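Local coordinates for SIR4-interacting protein SIF2 (Saccharomyces cerevisiae, PDB 1R5M), which antagonizes telomeric silencing in yeast, belongs to the Set3C corepressor complex and may recruit SIR4 to non-telomeric sites, at residues 42-47 / 415-420; 51-56 / 406-411; 352-357 / 395-400. All blocks are in the same frame, centred on the assembly; numbering follows the deposited sequence.

Interaction 1. Residues 42-47 / 415-420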
loop_
_atom_site.group_PDB
_atom_site.type_symbol
_atom_site.label_atom_id
_atom_site.label_comp_id
_atom_site.label_asym_id
_atom_site.label_seq_id
_atom_site.Cartn_x
_atom_site.Cartn_y
_atom_site.Cartn_z
ATOM N N ILE A 42 2.331 4.590 21.781
ATOM C CA ILE A 42 1.380 5.432 22.495
ATOM C C ILE A 42 0.053 4.710 22.697
ATOM O O ILE A 42 -0.707 5.046 23.604
ATOM C CB ILE A 42 1.128 6.787 21.781
ATOM C CG1 ILE A 42 0.726 6.564 20.323
ATOM C CG2 ILE A 42 2.370 7.657 21.880
ATOM C CD1 ILE A 42 0.262 7.833 19.625
ATOM N N VAL A 43 -0.224 3.718 21.855
ATOM C CA VAL A 43 -1.454 2.938 21.982
ATOM C C VAL A 43 -1.203 1.471 21.659
ATOM O O VAL A 43 -0.567 1.141 20.658
ATOM C CB VAL A 43 -2.581 3.454 21.046
ATOM C CG1 VAL A 43 -3.807 2.554 21.167
ATOM C CG2 VAL A 43 -2.954 4.885 21.408
ATOM N N LYS A 44 -1.684 0.593 22.531
ATOM C CA LYS A 44 -1.546 -0.838 22.321
ATOM C C LYS A 44 -2.844 -1.328 21.689
ATOM O O LYS A 44 -3.930 -1.061 22.203
ATOM C CB LYS A 44 -1.312 -1.557 23.651
ATOM C CG LYS A 44 -1.461 -3.068 23.565
ATOM C CD LYS A 44 -1.176 -3.741 24.901
ATOM C CE LYS A 44 0.307 -3.709 25.226
ATOM N NZ LYS A 44 1.114 -4.402 24.176
ATOM N N LEU A 45 -2.729 -2.026 20.566
ATOM C CA LEU A 45 -3.903 -2.555 19.874
ATOM C C LEU A 45 -3.970 -4.056 20.077
ATOM O O LEU A 45 -3.048 -4.657 20.627
ATOM C CB LEU A 45 -3.795 -2.292 18.370
ATOM C CG LEU A 45 -3.592 -0.853 17.902
ATOM C CD1 LEU A 45 -3.325 -0.837 16.405
ATOM C CD2 LEU A 45 -4.824 -0.030 18.245
ATOM N N ASP A 46 -5.073 -4.663 19.655
ATOM C CA ASP A 46 -5.171 -6.110 19.712
ATOM C C ASP A 46 -4.353 -6.489 18.486
ATOM O O ASP A 46 -3.841 -5.605 17.789
ATOM C CB ASP A 46 -6.614 -6.589 19.516
ATOM C CG ASP A 46 -7.493 -6.300 20.713
ATOM O OD1 ASP A 46 -7.009 -6.470 21.850
ATOM O OD2 ASP A 46 -8.666 -5.920 20.513
ATOM N N ASN A 47 -4.215 -7.777 18.210
ATOM C CA ASN A 47 -3.472 -8.171 17.022
ATOM C C ASN A 47 -4.205 -7.642 15.800
ATOM O O ASN A 47 -5.434 -7.673 15.744
ATOM C CB ASN A 47 -3.360 -9.691 16.918
ATOM C CG ASN A 47 -2.911 -10.147 15.539
ATOM O OD1 ASN A 47 -3.735 -10.470 14.679
ATOM N ND2 ASN A 47 -1.600 -10.155 15.313
ATOM N N LEU A 415 1.769 -11.943 14.785
ATOM C CA LEU A 415 1.056 -12.661 15.836
ATOM C C LEU A 415 0.671 -11.857 17.074
ATOM O O LEU A 415 -0.452 -11.979 17.572
ATOM C CB LEU A 415 1.887 -13.874 16.262
ATOM C CG LEU A 415 2.121 -14.914 15.164
ATOM C CD1 LEU A 415 3.208 -15.892 15.582
ATOM C CD2 LEU A 415 0.816 -15.638 14.872
ATOM N N GLN A 416 1.589 -11.036 17.574
ATOM C CA GLN A 416 1.303 -10.258 18.772
ATOM C C GLN A 416 0.452 -9.023 18.524
ATOM O O GLN A 416 0.015 -8.756 17.402
ATOM C CB GLN A 416 2.599 -9.857 19.488
ATOM C CG GLN A 416 3.502 -8.917 18.714
ATOM C CD GLN A 416 4.721 -8.502 19.518
ATOM O OE1 GLN A 416 5.149 -9.215 20.426
ATOM N NE2 GLN A 416 5.295 -7.357 19.179
ATOM N N GLU A 417 0.218 -8.273 19.592
ATOM C CA GLU A 417 -0.597 -7.074 19.527
ATOM C C GLU A 417 -0.015 -6.002 18.622
ATOM O O GLU A 417 1.202 -5.859 18.510
ATOM C CB GLU A 417 -0.788 -6.512 20.935
ATOM C CG GLU A 417 -1.547 -7.457 21.854
ATOM C CD GLU A 417 -1.595 -6.969 23.282
ATOM O OE1 GLU A 417 -0.515 -6.713 23.855
ATOM O OE2 GLU A 417 -2.711 -6.848 23.835
ATOM N N GLY A 418 -0.904 -5.262 17.967
ATOM C CA GLY A 418 -0.471 -4.180 17.104
ATOM C C GLY A 418 -0.002 -3.035 17.978
ATOM O O GLY A 418 -0.231 -3.028 19.191
ATOM N N SER A 419 0.637 -2.048 17.369
ATOM C CA SER A 419 1.149 -0.918 18.125
ATOM C C SER A 419 1.069 0.389 17.353
ATOM O O SER A 419 1.403 0.437 16.171
ATOM C CB SER A 419 2.608 -1.193 18.511
ATOM O OG SER A 419 3.190 -0.099 19.195
ATOM N N VAL A 420 0.606 1.445 18.014
ATOM C CA VAL A 420 0.569 2.758 17.387
ATOM C C VAL A 420 1.722 3.508 18.038
ATOM O O VAL A 420 1.798 3.598 19.266
ATOM C CB VAL A 420 -0.752 3.508 17.658
ATOM C CG1 VAL A 420 -0.686 4.905 17.053
ATOM C CG2 VAL A 420 -1.919 2.733 17.053
HETATM O O HOH W 1 1.414 -3.233 21.459
HETATM O O HOH W 2 -5.320 -8.599 22.503
#
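Lys44 meets Glu417 because its chain starts with CG opposite the backbone N (chi1 167°) and then folds twice, at chi3 and chi4, which swings the ammonium back over the extended side chain of Glu417. NZ lies 2.8 Å from Glu417 OE1 in a salt bridge, approaching from above the carboxylate plane. A water takes a hydrogen bond from NZ and gives one to Gly418 O, tying this surface pair to the backbone. Nearer the 415-416 end Asn47, its CG likewise opposite the backbone N (chi1 165°), reaches across so that ND2 donates to Gln416 O at 3.0 Å, with the acceptor close to the amide plane, and weakly to Ser414 O. An alanine here removes this donor and is likely to leave Gln416 O without its side-chain mate, the 415-416 backbone being freer to shift. Along the rest of the contact the chains run antiparallel: strand 37-44 adds an outer strand to the last WD repeat, the "velcro" closure by which a beta-propeller joins its first and last blades. The pairing holds a classic bulge, in which Ile42 N (2.8 Å) and Val43 N (3.3 Å) both donate to Val420 O, while Val420 N returns a bond to Val43 O at 2.9 Å. Farther on, Leu45 N bonds Gly418 O at 3.0 Å, and Gly418 N bonds Asp46 O. On the face of the sheet that carries Val43, Val420 packs among apolar neighbours, its CG2 3.9 Å from Leu45 CD1 and its CG1 against Ile42 CG1, with Trp86 and Leu88 covering Ile42, Val43 and Leu45.

Interaction 2. Residues 51-56 / 406-411. With SO4 (sulfate ion), chain C.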
loop_
_atom_site.group_PDB
_atom_site.type_symbol
_atom_site.label_atom_id
_atom_site.label_comp_id
_atom_site.label_asym_id
_atom_site.label_seq_id
_atom_site.Cartn_x
_atom_site.Cartn_y
_atom_site.Cartn_z
ATOM N N SER A 51 -3.489 -2.230 8.475
ATOM C CA SER A 51 -4.278 -1.070 8.853
ATOM C C SER A 51 -4.053 0.063 7.872
ATOM O O SER A 51 -3.107 0.043 7.085
ATOM C CB SER A 51 -3.921 -0.614 10.276
ATOM O OG SER A 51 -2.608 -0.081 10.344
ATOM N N THR A 52 -4.950 1.039 7.905
ATOM C CA THR A 52 -4.844 2.195 7.038
ATOM C C THR A 52 -5.584 3.359 7.695
ATOM O O THR A 52 -6.734 3.229 8.116
ATOM C CB THR A 52 -5.407 1.889 5.622
ATOM O OG1 THR A 52 -5.307 3.061 4.804
ATOM C CG2 THR A 52 -6.854 1.422 5.693
ATOM N N TRP A 53 -4.896 4.490 7.810
ATOM C CA TRP A 53 -5.477 5.674 8.431
ATOM C C TRP A 53 -6.353 6.449 7.462
ATOM O O TRP A 53 -6.152 6.407 6.250
ATOM C CB TRP A 53 -4.374 6.600 8.948
ATOM C CG TRP A 53 -3.543 6.018 10.044
ATOM C CD1 TRP A 53 -2.501 5.146 9.910
ATOM C CD2 TRP A 53 -3.669 6.285 11.446
ATOM N NE1 TRP A 53 -1.965 4.856 11.145
ATOM C CE2 TRP A 53 -2.663 5.543 12.104
ATOM C CE3 TRP A 53 -4.534 7.081 12.209
ATOM C CZ2 TRP A 53 -2.497 5.572 13.495
ATOM C CZ3 TRP A 53 -4.368 7.110 13.595
ATOM C CH2 TRP A 53 -3.356 6.359 14.220
ATOM N N ASN A 54 -7.330 7.163 8.008
ATOM C CA ASN A 54 -8.218 7.961 7.183
ATOM C C ASN A 54 -7.377 9.034 6.489
ATOM O O ASN A 54 -6.543 9.684 7.118
ATOM C CB ASN A 54 -9.290 8.599 8.057
ATOM C CG ASN A 54 -10.378 9.255 7.241
ATOM O OD1 ASN A 54 -10.190 10.339 6.691
ATOM N ND2 ASN A 54 -11.522 8.589 7.143
ATOM N N PRO A 55 -7.583 9.234 5.178
ATOM C CA PRO A 55 -6.794 10.241 4.465
ATOM C C PRO A 55 -6.997 11.698 4.872
ATOM O O PRO A 55 -6.147 12.542 4.580
ATOM C CB PRO A 55 -7.158 9.989 3.001
ATOM C CG PRO A 55 -8.570 9.488 3.089
ATOM C CD PRO A 55 -8.508 8.538 4.264
ATOM N N LEU A 56 -8.097 11.997 5.550
ATOM C CA LEU A 56 -8.365 13.378 5.939
ATOM C C LEU A 56 -8.507 13.634 7.436
ATOM O O LEU A 56 -8.489 14.787 7.868
ATOM C CB LEU A 56 -9.608 13.887 5.204
ATOM C CG LEU A 56 -9.441 13.968 3.683
ATOM C CD1 LEU A 56 -10.740 14.423 3.045
ATOM C CD2 LEU A 56 -8.310 14.933 3.343
ATOM N N GLY A 406 1.192 12.593 9.757
ATOM C CA GLY A 406 2.565 12.130 9.845
ATOM C C GLY A 406 3.137 12.065 11.250
ATOM O O GLY A 406 4.357 12.011 11.412
ATOM N N ASN A 407 2.280 12.066 12.268
ATOM C CA ASN A 407 2.772 11.999 13.644
ATOM C C ASN A 407 2.475 10.667 14.325
ATOM O O ASN A 407 2.753 10.495 15.513
ATOM C CB ASN A 407 2.208 13.153 14.490
ATOM C CG ASN A 407 0.693 13.246 14.437
ATOM O OD1 ASN A 407 -0.008 12.237 14.434
ATOM N ND2 ASN A 407 0.181 14.471 14.416
ATOM N N LYS A 408 1.913 9.725 13.572
ATOM C CA LYS A 408 1.601 8.403 14.104
ATOM C C LYS A 408 1.740 7.334 13.031
ATOM O O LYS A 408 1.441 7.571 11.859
ATOM C CB LYS A 408 0.168 8.350 14.647
ATOM C CG LYS A 408 -0.104 9.274 15.824
ATOM C CD LYS A 408 -1.548 9.162 16.278
ATOM C CE LYS A 408 -1.835 10.110 17.430
ATOM N NZ LYS A 408 -1.539 11.524 17.060
ATOM N N ILE A 409 2.212 6.164 13.442
ATOM C CA ILE A 409 2.345 5.021 12.546
ATOM C C ILE A 409 1.742 3.819 13.254
ATOM O O ILE A 409 1.978 3.607 14.446
ATOM C CB ILE A 409 3.825 4.705 12.194
ATOM C CG1 ILE A 409 4.373 5.783 11.256
ATOM C CG2 ILE A 409 3.935 3.332 11.524
ATOM C CD1 ILE A 409 5.826 5.579 10.845
ATOM N N SER A 410 0.935 3.057 12.524
ATOM C CA SER A 410 0.313 1.856 13.060
ATOM C C SER A 410 1.146 0.686 12.562
ATOM O O SER A 410 1.353 0.531 11.359
ATOM C CB SER A 410 -1.127 1.730 12.559
ATOM O OG SER A 410 -1.722 0.537 13.033
ATOM N N VAL A 411 1.618 -0.126 13.503
ATOM C CA VAL A 411 2.458 -1.277 13.209
ATOM C C VAL A 411 1.683 -2.576 13.410
ATOM O O VAL A 411 1.139 -2.829 14.487
ATOM C CB VAL A 411 3.702 -1.282 14.131
ATOM C CG1 VAL A 411 4.618 -2.430 13.769
ATOM C CG2 VAL A 411 4.441 0.047 14.018
HETATM S S SO4 C . -1.765 2.830 3.477
HETATM O O1 SO4 C . -1.152 3.388 2.254
HETATM O O2 SO4 C . -2.482 1.583 3.151
HETATM O O3 SO4 C . -0.703 2.539 4.465
HETATM O O4 SO4 C . -2.725 3.800 4.031
HETATM O O HOH W 3 -0.502 -1.557 10.052
#
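Trp53 spans the gap to Lys408 and Ser410, joining the innermost strand of the first propeller blade to the second strand of the last. Strands 51-53 and 408-411 face each other from separate sheets, their axes 7.8 Å apart and nearly antiparallel (164°), so side chains rather than backbone bonds make the contact. From CB, which points at the opposite strand, Trp53 sets CG on the side away from its carbonyl carbon (chi1 -64°), and the indole then extends across the gap. NE1 comes first, 3.5 Å from Ser410 CB, and Ser410 N lies in the ring plane at the same edge; NE1 donates a weak hydrogen bond to Ser401 O. Next CE2 passes the same CB, CZ2 lies 4.0 Å from Lys408 CB, and the far corner, CH2, ends 3.9 Å from Lys408 CD. The two side chains run roughly perpendicular, the lysine's CB and CD touching the CZ2-CH2 corner obliquely before a bend at chi4 turns NZ to the side-chain oxygen of Asn407. Beside the indole two serines meet: Ser410 OG donates to Ser51 OG at 2.9 Å. Ser51 OG donates in turn to a water at 2.6 Å, and that water gives a hydrogen bond to Ser410 O at 3.1 Å; Ser401 OG is a further partner of Ser51 OG. The CB of Thr52 is turned away from strand 408-411; its OG1 donates to O4 of a sulfate, probably from the crystallisation liquor, at 2.8 Å. The buried interface is therefore of mixed character: hydrocarbon against the indole, and a serine-water network that gives the buried hydroxyls partners and is likely to fix their rotation.

Interaction 3. Residues 352-357 / 395-400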
loop_
_atom_site.group_PDB
_atom_site.type_symbol
_atom_site.label_atom_id
_atom_site.label_comp_id
_atom_site.label_asym_id
_atom_site.label_seq_id
_atom_site.Cartn_x
_atom_site.Cartn_y
_atom_site.Cartn_z
ATOM N N GLY A 352 11.795 -7.155 12.911
ATOM C CA GLY A 352 10.834 -6.454 13.749
ATOM C C GLY A 352 11.139 -4.993 14.025
ATOM O O GLY A 352 10.441 -4.340 14.805
ATOM N N GLN A 353 12.180 -4.466 13.393
ATOM C CA GLN A 353 12.527 -3.068 13.602
ATOM C C GLN A 353 11.940 -2.183 12.515
ATOM O O GLN A 353 11.898 -2.560 11.341
ATOM C CB GLN A 353 14.044 -2.875 13.634
ATOM C CG GLN A 353 14.457 -1.430 13.906
ATOM C CD GLN A 353 15.921 -1.288 14.272
ATOM O OE1 GLN A 353 16.446 -2.064 15.071
ATOM N NE2 GLN A 353 16.583 -0.281 13.706
ATOM N N VAL A 354 11.477 -1.008 12.922
ATOM C CA VAL A 354 10.931 -0.037 11.988
ATOM C C VAL A 354 11.906 1.125 11.933
ATOM O O VAL A 354 12.284 1.676 12.967
ATOM C CB VAL A 354 9.569 0.525 12.453
ATOM C CG1 VAL A 354 9.108 1.627 11.498
ATOM C CG2 VAL A 354 8.536 -0.585 12.513
ATOM N N ASN A 355 12.332 1.477 10.726
ATOM C CA ASN A 355 13.232 2.606 10.544
ATOM C C ASN A 355 12.473 3.680 9.792
ATOM O O ASN A 355 11.749 3.386 8.839
ATOM C CB ASN A 355 14.464 2.219 9.714
ATOM C CG ASN A 355 15.612 1.694 10.560
ATOM O OD1 ASN A 355 16.683 1.381 10.033
ATOM N ND2 ASN A 355 15.401 1.601 11.866
ATOM N N VAL A 356 12.614 4.921 10.237
ATOM C CA VAL A 356 11.988 6.039 9.554
ATOM C C VAL A 356 13.148 6.845 8.987
ATOM O O VAL A 356 14.037 7.279 9.726
ATOM C CB VAL A 356 11.162 6.923 10.507
ATOM C CG1 VAL A 356 10.550 8.088 9.736
ATOM C CG2 VAL A 356 10.060 6.099 11.154
ATOM N N TYR A 357 13.153 7.009 7.669
ATOM C CA TYR A 357 14.201 7.756 6.981
ATOM C C TYR A 357 13.734 9.165 6.646
ATOM O O TYR A 357 12.567 9.386 6.319
ATOM C CB TYR A 357 14.615 7.009 5.712
ATOM C CG TYR A 357 15.340 5.721 6.015
ATOM C CD1 TYR A 357 16.694 5.726 6.350
ATOM C CD2 TYR A 357 14.660 4.502 6.037
ATOM C CE1 TYR A 357 17.352 4.549 6.705
ATOM C CE2 TYR A 357 15.308 3.323 6.389
ATOM C CZ TYR A 357 16.654 3.353 6.724
ATOM O OH TYR A 357 17.293 2.196 7.101
ATOM N N ASP A 395 8.828 -11.017 17.006
ATOM C CA ASP A 395 7.782 -11.177 16.000
ATOM C C ASP A 395 8.046 -10.325 14.759
ATOM O O ASP A 395 8.773 -9.333 14.815
ATOM C CB ASP A 395 6.416 -10.824 16.607
ATOM C CG ASP A 395 5.243 -11.316 15.763
ATOM O OD1 ASP A 395 5.453 -12.115 14.828
ATOM O OD2 ASP A 395 4.100 -10.907 16.054
ATOM N N TYR A 396 7.454 -10.743 13.643
ATOM C CA TYR A 396 7.581 -10.047 12.364
ATOM C C TYR A 396 6.560 -8.922 12.272
ATOM O O TYR A 396 5.507 -8.978 12.901
ATOM C CB TYR A 396 7.271 -10.990 11.193
ATOM C CG TYR A 396 8.198 -12.162 11.006
ATOM C CD1 TYR A 396 7.695 -13.459 10.919
ATOM C CD2 TYR A 396 9.572 -11.974 10.871
ATOM C CE1 TYR A 396 8.542 -14.546 10.699
ATOM C CE2 TYR A 396 10.426 -13.049 10.652
ATOM C CZ TYR A 396 9.908 -14.331 10.565
ATOM O OH TYR A 396 10.759 -15.394 10.345
ATOM N N ILE A 397 6.877 -7.917 11.463
ATOM C CA ILE A 397 5.959 -6.813 11.192
ATOM C C ILE A 397 5.569 -7.036 9.732
ATOM O O ILE A 397 6.438 -7.080 8.862
ATOM C CB ILE A 397 6.640 -5.441 11.334
ATOM C CG1 ILE A 397 6.924 -5.161 12.812
ATOM C CG2 ILE A 397 5.742 -4.349 10.748
ATOM C CD1 ILE A 397 7.761 -3.922 13.049
ATOM N N PHE A 398 4.274 -7.193 9.474
ATOM C CA PHE A 398 3.762 -7.440 8.125
ATOM C C PHE A 398 3.256 -6.190 7.417
ATOM O O PHE A 398 3.150 -6.159 6.186
ATOM C CB PHE A 398 2.607 -8.448 8.181
ATOM C CG PHE A 398 3.037 -9.880 8.352
ATOM C CD1 PHE A 398 2.080 -10.884 8.457
ATOM C CD2 PHE A 398 4.383 -10.231 8.380
ATOM C CE1 PHE A 398 2.453 -12.218 8.585
ATOM C CE2 PHE A 398 4.769 -11.566 8.508
ATOM C CZ PHE A 398 3.800 -12.560 8.610
ATOM N N ASP A 399 2.936 -5.162 8.190
ATOM C CA ASP A 399 2.398 -3.945 7.606
ATOM C C ASP A 399 2.576 -2.749 8.525
ATOM O O ASP A 399 2.724 -2.895 9.739
ATOM C CB ASP A 399 0.902 -4.155 7.318
ATOM C CG ASP A 399 0.227 -2.917 6.757
ATOM O OD1 ASP A 399 -0.613 -2.308 7.459
ATOM O OD2 ASP A 399 0.538 -2.550 5.607
ATOM N N LEU A 400 2.585 -1.564 7.930
ATOM C CA LEU A 400 2.679 -0.333 8.694
ATOM C C LEU A 400 1.925 0.731 7.913
ATOM O O LEU A 400 1.767 0.622 6.694
ATOM C CB LEU A 400 4.142 0.070 8.933
ATOM C CG LEU A 400 5.083 0.492 7.810
ATOM C CD1 LEU A 400 6.470 0.754 8.409
ATOM C CD2 LEU A 400 5.170 -0.598 6.753
#
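Apolar packing between neighbouring blades of the beta-propeller brings Val354 against Ile397 and Leu400. Strand 354-358 is the third strand of the seventh blade, whereas strand 397-402 opens the eighth, and no hydrogen bond passes between the two segments. Ile397 does most of the bridging. Its CB is directed at the other segment, with CG1 opposite the carbonyl carbon (chi1 -71°), and the extended chi2 pushes CD1 into the seventh blade. There CD1 is 3.5 Å from Val354 CG2, a close approach for two methyl groups, and 3.2 Å from Gly352 O; the side chains of Val354 and Ile397 cross at about a right angle. The other methyl of the valine, CG1, lies 4.2 Å from Leu400 CD1, and here the two side chains lie alongside, pointing opposite ways. Val411 and Ala348 add further apolar surface around Ile397. The turn before strand 354-358 also touches the eighth blade: Gly352 CA is 3.7 Å from Asp395 O, and a side chain at this glycine would run into that oxygen. Its positive phi (87°) would also bring a CB against the preceding carbonyl. Beyond the apolar part, Asp399 makes a salt bridge with Arg337 of the seventh blade. Asp395, whose carboxylate also bonds Ser414 OG and the backbone N of Leu415 and Gln416, turns back on its own chain: OD1 accepts from Tyr396 N at 2.7 Å, the donor standing above the carboxylate plane.

The three contacts gather around the last blade of the propeller, their centres 13 to 14 Å apart. Strands 397-402, 408-413 and 419-422 are successive neighbours in that blade and supply the second segments of interactions 3, 2 and 1 in turn. Their partners come from residues 42-47 and 51-56, near the start of the domain, and from 352-357 in the preceding blade. Interaction 1 thus encloses interaction 2 along the chain, and interaction 2 encloses interaction 3. Probable hydrogen bonds link them: Val411 N to Ser419 O joins interactions 2 and 1, and Ser51 N to Asp399 OD1 joins 2 and 3. Together they close the ring of WD repeats and pack its final blade against both neighbours.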